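Local coordinates for N-terminal acetyltransferase-like protein (PDB 5NNP) that probably serves as the TPR-repeat auxiliary subunit of an N-terminal acetyltransferase A complex, supporting acetyl transfer to protein N-termini, at residues 306-319 and 338-352. Sequence-based numbering, arbitrary orientation.
With GOL (glycerol), chain O.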
# COMPACT_ATOMS: atom_id res chain seq x y z
N PHE A 306 18.98 -17.19 -28.46
CA PHE A 306 17.67 -17.00 -27.88
C PHE A 306 16.71 -18.12 -28.25
O PHE A 306 16.03 -18.68 -27.37
CB PHE A 306 17.08 -15.66 -28.32
CG PHE A 306 15.69 -15.42 -27.80
CD1 PHE A 306 14.58 -15.94 -28.46
CD2 PHE A 306 15.49 -14.68 -26.65
CE1 PHE A 306 13.31 -15.73 -27.98
CE2 PHE A 306 14.21 -14.46 -26.15
CZ PHE A 306 13.12 -14.98 -26.82
N ARG A 307 16.63 -18.44 -29.54
CA ARG A 307 15.69 -19.47 -29.99
C ARG A 307 15.97 -20.77 -29.26
O ARG A 307 15.07 -21.39 -28.71
CB ARG A 307 15.77 -19.69 -31.52
CG ARG A 307 14.91 -20.87 -32.00
CD ARG A 307 14.86 -20.99 -33.52
NE ARG A 307 13.91 -20.05 -34.11
CZ ARG A 307 12.72 -20.39 -34.61
NH1 ARG A 307 12.31 -21.65 -34.61
NH2 ARG A 307 11.94 -19.44 -35.12
N THR A 308 17.24 -21.16 -29.25
CA THR A 308 17.67 -22.41 -28.63
C THR A 308 17.30 -22.49 -27.16
O THR A 308 16.74 -23.49 -26.71
CB THR A 308 19.18 -22.60 -28.78
OG1 THR A 308 19.52 -22.65 -30.17
CG2 THR A 308 19.62 -23.89 -28.11
N THR A 309 17.62 -21.43 -26.41
CA THR A 309 17.28 -21.37 -24.99
C THR A 309 15.76 -21.30 -24.77
O THR A 309 15.22 -21.92 -23.85
CB THR A 309 17.92 -20.14 -24.30
OG1 THR A 309 19.34 -20.19 -24.43
CG2 THR A 309 17.54 -20.12 -22.83
N ALA A 310 15.09 -20.54 -25.63
CA ALA A 310 13.64 -20.37 -25.52
C ALA A 310 12.88 -21.67 -25.81
O ALA A 310 11.87 -21.95 -25.16
CB ALA A 310 13.17 -19.28 -26.47
N LYS A 311 13.37 -22.46 -26.76
CA LYS A 311 12.74 -23.74 -27.03
C LYS A 311 12.83 -24.65 -25.80
O LYS A 311 11.83 -25.22 -25.37
CB LYS A 311 13.35 -24.43 -28.25
CG LYS A 311 12.61 -25.70 -28.65
CD LYS A 311 12.77 -26.03 -30.13
CE LYS A 311 11.87 -27.19 -30.51
NZ LYS A 311 12.03 -27.61 -31.93
N ALA A 312 14.02 -24.75 -25.22
CA ALA A 312 14.23 -25.61 -24.06
C ALA A 312 13.40 -25.18 -22.85
O ALA A 312 12.95 -26.03 -22.07
CB ALA A 312 15.68 -25.66 -23.70
N TYR A 313 13.18 -23.88 -22.69
CA TYR A 313 12.35 -23.39 -21.60
C TYR A 313 10.88 -23.72 -21.88
O TYR A 313 10.18 -24.23 -21.00
CB TYR A 313 12.54 -21.89 -21.38
CG TYR A 313 11.72 -21.31 -20.26
CD1 TYR A 313 12.17 -21.37 -18.96
CD2 TYR A 313 10.50 -20.69 -20.50
CE1 TYR A 313 11.43 -20.83 -17.90
CE2 TYR A 313 9.74 -20.15 -19.45
CZ TYR A 313 10.22 -20.22 -18.16
OH TYR A 313 9.49 -19.70 -17.10
N LEU A 314 10.42 -23.43 -23.09
CA LEU A 314 9.03 -23.71 -23.47
C LEU A 314 8.68 -25.20 -23.34
O LEU A 314 7.60 -25.54 -22.89
CB LEU A 314 8.75 -23.23 -24.90
CG LEU A 314 8.46 -21.74 -25.03
CD1 LEU A 314 8.11 -21.39 -26.46
CD2 LEU A 314 7.33 -21.30 -24.07
N THR A 315 9.61 -26.07 -23.72
CA THR A 315 9.35 -27.51 -23.62
C THR A 315 9.09 -27.94 -22.18
O THR A 315 8.18 -28.71 -21.91
CB THR A 315 10.53 -28.34 -24.17
OG1 THR A 315 10.80 -27.97 -25.53
CG2 THR A 315 10.20 -29.83 -24.09
N LEU A 316 9.92 -27.44 -21.26
CA LEU A 316 9.71 -27.67 -19.83
C LEU A 316 8.32 -27.25 -19.39
O LEU A 316 7.62 -28.01 -18.71
CB LEU A 316 10.74 -26.91 -18.99
CG LEU A 316 12.10 -27.57 -18.78
CD1 LEU A 316 13.06 -26.57 -18.19
CD2 LEU A 316 11.96 -28.77 -17.87
N MET A 317 7.91 -26.04 -19.76
CA MET A 317 6.66 -25.51 -19.23
C MET A 317 5.47 -26.22 -19.88
O MET A 317 4.53 -26.61 -19.19
CB MET A 317 6.58 -23.99 -19.43
CG MET A 317 7.72 -23.22 -18.79
SD MET A 317 7.78 -23.26 -16.97
CE MET A 317 6.86 -21.76 -16.57
N PHE A 318 5.51 -26.39 -21.20
CA PHE A 318 4.42 -27.05 -21.88
C PHE A 318 4.27 -28.49 -21.42
O PHE A 318 3.16 -28.95 -21.20
CB PHE A 318 4.61 -26.99 -23.39
CG PHE A 318 4.42 -25.62 -23.94
CD1 PHE A 318 3.75 -24.66 -23.20
CD2 PHE A 318 4.92 -25.27 -25.19
CE1 PHE A 318 3.56 -23.38 -23.69
CE2 PHE A 318 4.75 -24.00 -25.70
CZ PHE A 318 4.07 -23.05 -24.95
N ASP A 319 5.38 -29.19 -21.25
CA ASP A 319 5.32 -30.58 -20.80
C ASP A 319 4.69 -30.69 -19.43
O ASP A 319 4.00 -31.67 -19.12
CB ASP A 319 6.72 -31.19 -20.80
CG ASP A 319 7.17 -31.59 -22.19
OD1 ASP A 319 6.35 -31.51 -23.13
OD2 ASP A 319 8.33 -32.00 -22.33
N LYS A 338 11.83 -11.67 -30.68
CA LYS A 338 11.54 -12.62 -29.61
C LYS A 338 10.05 -12.96 -29.64
O LYS A 338 9.65 -14.09 -29.34
CB LYS A 338 11.96 -12.04 -28.25
CG LYS A 338 13.47 -11.88 -28.12
CD LYS A 338 13.89 -11.22 -26.83
CE LYS A 338 15.39 -10.96 -26.81
NZ LYS A 338 15.75 -10.06 -25.68
N LYS A 339 9.24 -11.98 -30.02
CA LYS A 339 7.80 -12.16 -30.17
C LYS A 339 7.48 -13.22 -31.23
O LYS A 339 6.76 -14.18 -30.97
CB LYS A 339 7.14 -10.82 -30.53
CG LYS A 339 5.66 -10.91 -30.85
CD LYS A 339 5.08 -9.53 -31.13
CE LYS A 339 5.65 -8.92 -32.40
NZ LYS A 339 5.19 -7.51 -32.60
N GLU A 340 8.02 -13.04 -32.43
CA GLU A 340 7.72 -13.96 -33.53
C GLU A 340 8.35 -15.32 -33.25
O GLU A 340 7.76 -16.36 -33.56
CB GLU A 340 8.23 -13.39 -34.86
CG GLU A 340 7.65 -12.03 -35.18
CD GLU A 340 8.21 -11.42 -36.44
OE1 GLU A 340 9.11 -12.02 -37.06
OE2 GLU A 340 7.72 -10.33 -36.80
N THR A 341 9.53 -15.31 -32.65
CA THR A 341 10.25 -16.54 -32.37
C THR A 341 9.50 -17.39 -31.35
O THR A 341 9.48 -18.62 -31.44
CB THR A 341 11.68 -16.25 -31.87
OG1 THR A 341 12.44 -15.61 -32.90
CG2 THR A 341 12.38 -17.55 -31.49
N LEU A 342 8.87 -16.74 -30.37
CA LEU A 342 8.18 -17.48 -29.33
C LEU A 342 6.95 -18.17 -29.90
O LEU A 342 6.62 -19.29 -29.52
CB LEU A 342 7.81 -16.57 -28.17
CG LEU A 342 9.01 -16.21 -27.30
CD1 LEU A 342 8.60 -15.22 -26.21
CD2 LEU A 342 9.63 -17.48 -26.71
N ALA A 343 6.27 -17.49 -30.82
CA ALA A 343 5.10 -18.07 -31.47
C ALA A 343 5.50 -19.25 -32.37
O ALA A 343 4.84 -20.31 -32.37
CB ALA A 343 4.37 -17.01 -32.25
N SER A 344 6.58 -19.07 -33.12
CA SER A 344 7.09 -20.12 -33.98
C SER A 344 7.48 -21.35 -33.18
O SER A 344 7.21 -22.47 -33.59
CB SER A 344 8.28 -19.60 -34.80
OG SER A 344 8.88 -20.64 -35.56
N LEU A 345 8.11 -21.15 -32.03
CA LEU A 345 8.50 -22.28 -31.19
C LEU A 345 7.30 -23.04 -30.63
O LEU A 345 7.32 -24.27 -30.52
CB LEU A 345 9.40 -21.82 -30.06
CG LEU A 345 10.82 -21.47 -30.52
CD1 LEU A 345 11.61 -20.97 -29.33
CD2 LEU A 345 11.47 -22.68 -31.16
N ALA A 346 6.26 -22.30 -30.26
CA ALA A 346 5.04 -22.91 -29.76
C ALA A 346 4.39 -23.77 -30.84
O ALA A 346 4.00 -24.91 -30.61
CB ALA A 346 4.06 -21.85 -29.28
N GLU A 347 4.28 -23.20 -32.03
CA GLU A 347 3.73 -23.92 -33.17
C GLU A 347 4.58 -25.16 -33.44
O GLU A 347 4.06 -26.22 -33.80
CB GLU A 347 3.69 -23.00 -34.39
CG GLU A 347 2.71 -23.46 -35.45
CD GLU A 347 1.28 -23.12 -35.09
OE1 GLU A 347 1.05 -21.98 -34.62
OE2 GLU A 347 0.39 -23.98 -35.26
N GLU A 348 5.88 -25.01 -33.25
CA GLU A 348 6.85 -26.07 -33.48
C GLU A 348 6.65 -27.21 -32.49
O GLU A 348 6.72 -28.38 -32.85
CB GLU A 348 8.26 -25.51 -33.37
CG GLU A 348 9.29 -26.15 -34.24
CD GLU A 348 10.65 -25.48 -34.08
OE1 GLU A 348 11.34 -25.79 -33.08
OE2 GLU A 348 11.02 -24.64 -34.92
N TYR A 349 6.39 -26.85 -31.24
CA TYR A 349 6.16 -27.81 -30.17
C TYR A 349 4.84 -28.56 -30.40
O TYR A 349 4.77 -29.78 -30.26
CB TYR A 349 6.15 -27.09 -28.83
CG TYR A 349 5.73 -27.94 -27.65
CD1 TYR A 349 4.38 -28.13 -27.36
CD2 TYR A 349 6.68 -28.54 -26.83
CE1 TYR A 349 4.00 -28.92 -26.30
CE2 TYR A 349 6.30 -29.32 -25.75
CZ TYR A 349 4.96 -29.51 -25.50
OH TYR A 349 4.58 -30.28 -24.43
N LEU A 350 3.80 -27.80 -30.73
CA LEU A 350 2.50 -28.32 -31.12
C LEU A 350 2.61 -29.42 -32.18
O LEU A 350 1.98 -30.47 -32.09
CB LEU A 350 1.66 -27.19 -31.68
CG LEU A 350 0.16 -27.36 -31.58
CD1 LEU A 350 -0.21 -27.46 -30.11
CD2 LEU A 350 -0.49 -26.15 -32.20
N ASN A 351 3.43 -29.16 -33.19
CA ASN A 351 3.59 -30.12 -34.26
C ASN A 351 4.35 -31.35 -33.78
O ASN A 351 4.06 -32.47 -34.22
CB ASN A 351 4.30 -29.48 -35.44
CG ASN A 351 4.96 -30.50 -36.33
OD1 ASN A 351 4.29 -31.23 -37.06
ND2 ASN A 351 6.28 -30.56 -36.26
N GLU A 352 5.30 -31.15 -32.87
CA GLU A 352 6.15 -32.24 -32.38
C GLU A 352 5.49 -33.06 -31.27
O GLU A 352 6.04 -34.08 -30.85
CB GLU A 352 7.48 -31.69 -31.87
CG GLU A 352 8.34 -31.04 -32.95
CD GLU A 352 9.48 -30.21 -32.40
OE1 GLU A 352 10.29 -29.72 -33.22
OE2 GLU A 352 9.56 -30.03 -31.16
C1 GOL O . 10.42 -31.11 -27.55
O1 GOL O . 9.43 -30.89 -28.55
C2 GOL O . 11.71 -30.36 -27.88
O2 GOL O . 11.53 -28.97 -27.71
C3 GOL O . 12.86 -30.83 -27.00
O3 GOL O . 13.93 -29.91 -27.11
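Y349 of segment 338-352 sets one face of its ring against F318 and its hydroxyl end against D319, both of segment 306-319. CB points toward helix 306-319, and with CG anti to the backbone N (chi1 172°) the ring carries on across the interface. CG and CD1 then meet the edge of the F318 ring, whose CD2 lies 3.6 Å from Y349 CD1, an edge-to-face pair with planes 61° apart. Farther out, F318 CB makes a CH-pi contact over the CE1 and CZ part of the ring, while Y349 CE2 approaches T315 CA. At the tip, OH gives its proton to D319 OD1 at 2.5 Å, nearly along the C-O axis and in the plane of the ring. A phenylalanine in place of Y349 would probably keep the ring contacts but leave D319 OD1 without this donor.

L345, branched and apolar, fits as a knob among R307, A310, K311 and L314; A310's methyl leaves room for its CD1. The axes come within 10.0 Å, with a signed crossing angle of -49°. At the other end K338 suits F306 because its methylenes cover one ring face, CG in CH-pi contact, while NZ bonds weakly to L298 O. Along one flank, R307 NH1 forms a salt bridge with E348 OE2 at the guanidinium edge (3.3 Å), NH2 a weak hydrogen bond to S344 OG; extended K311 pairs with E352 OE1, its NZ less surely placed. Apolar and aromatic groups thus fill the join between two helices of this TPR-like superhelix, while long charged chains bridge its more exposed margin.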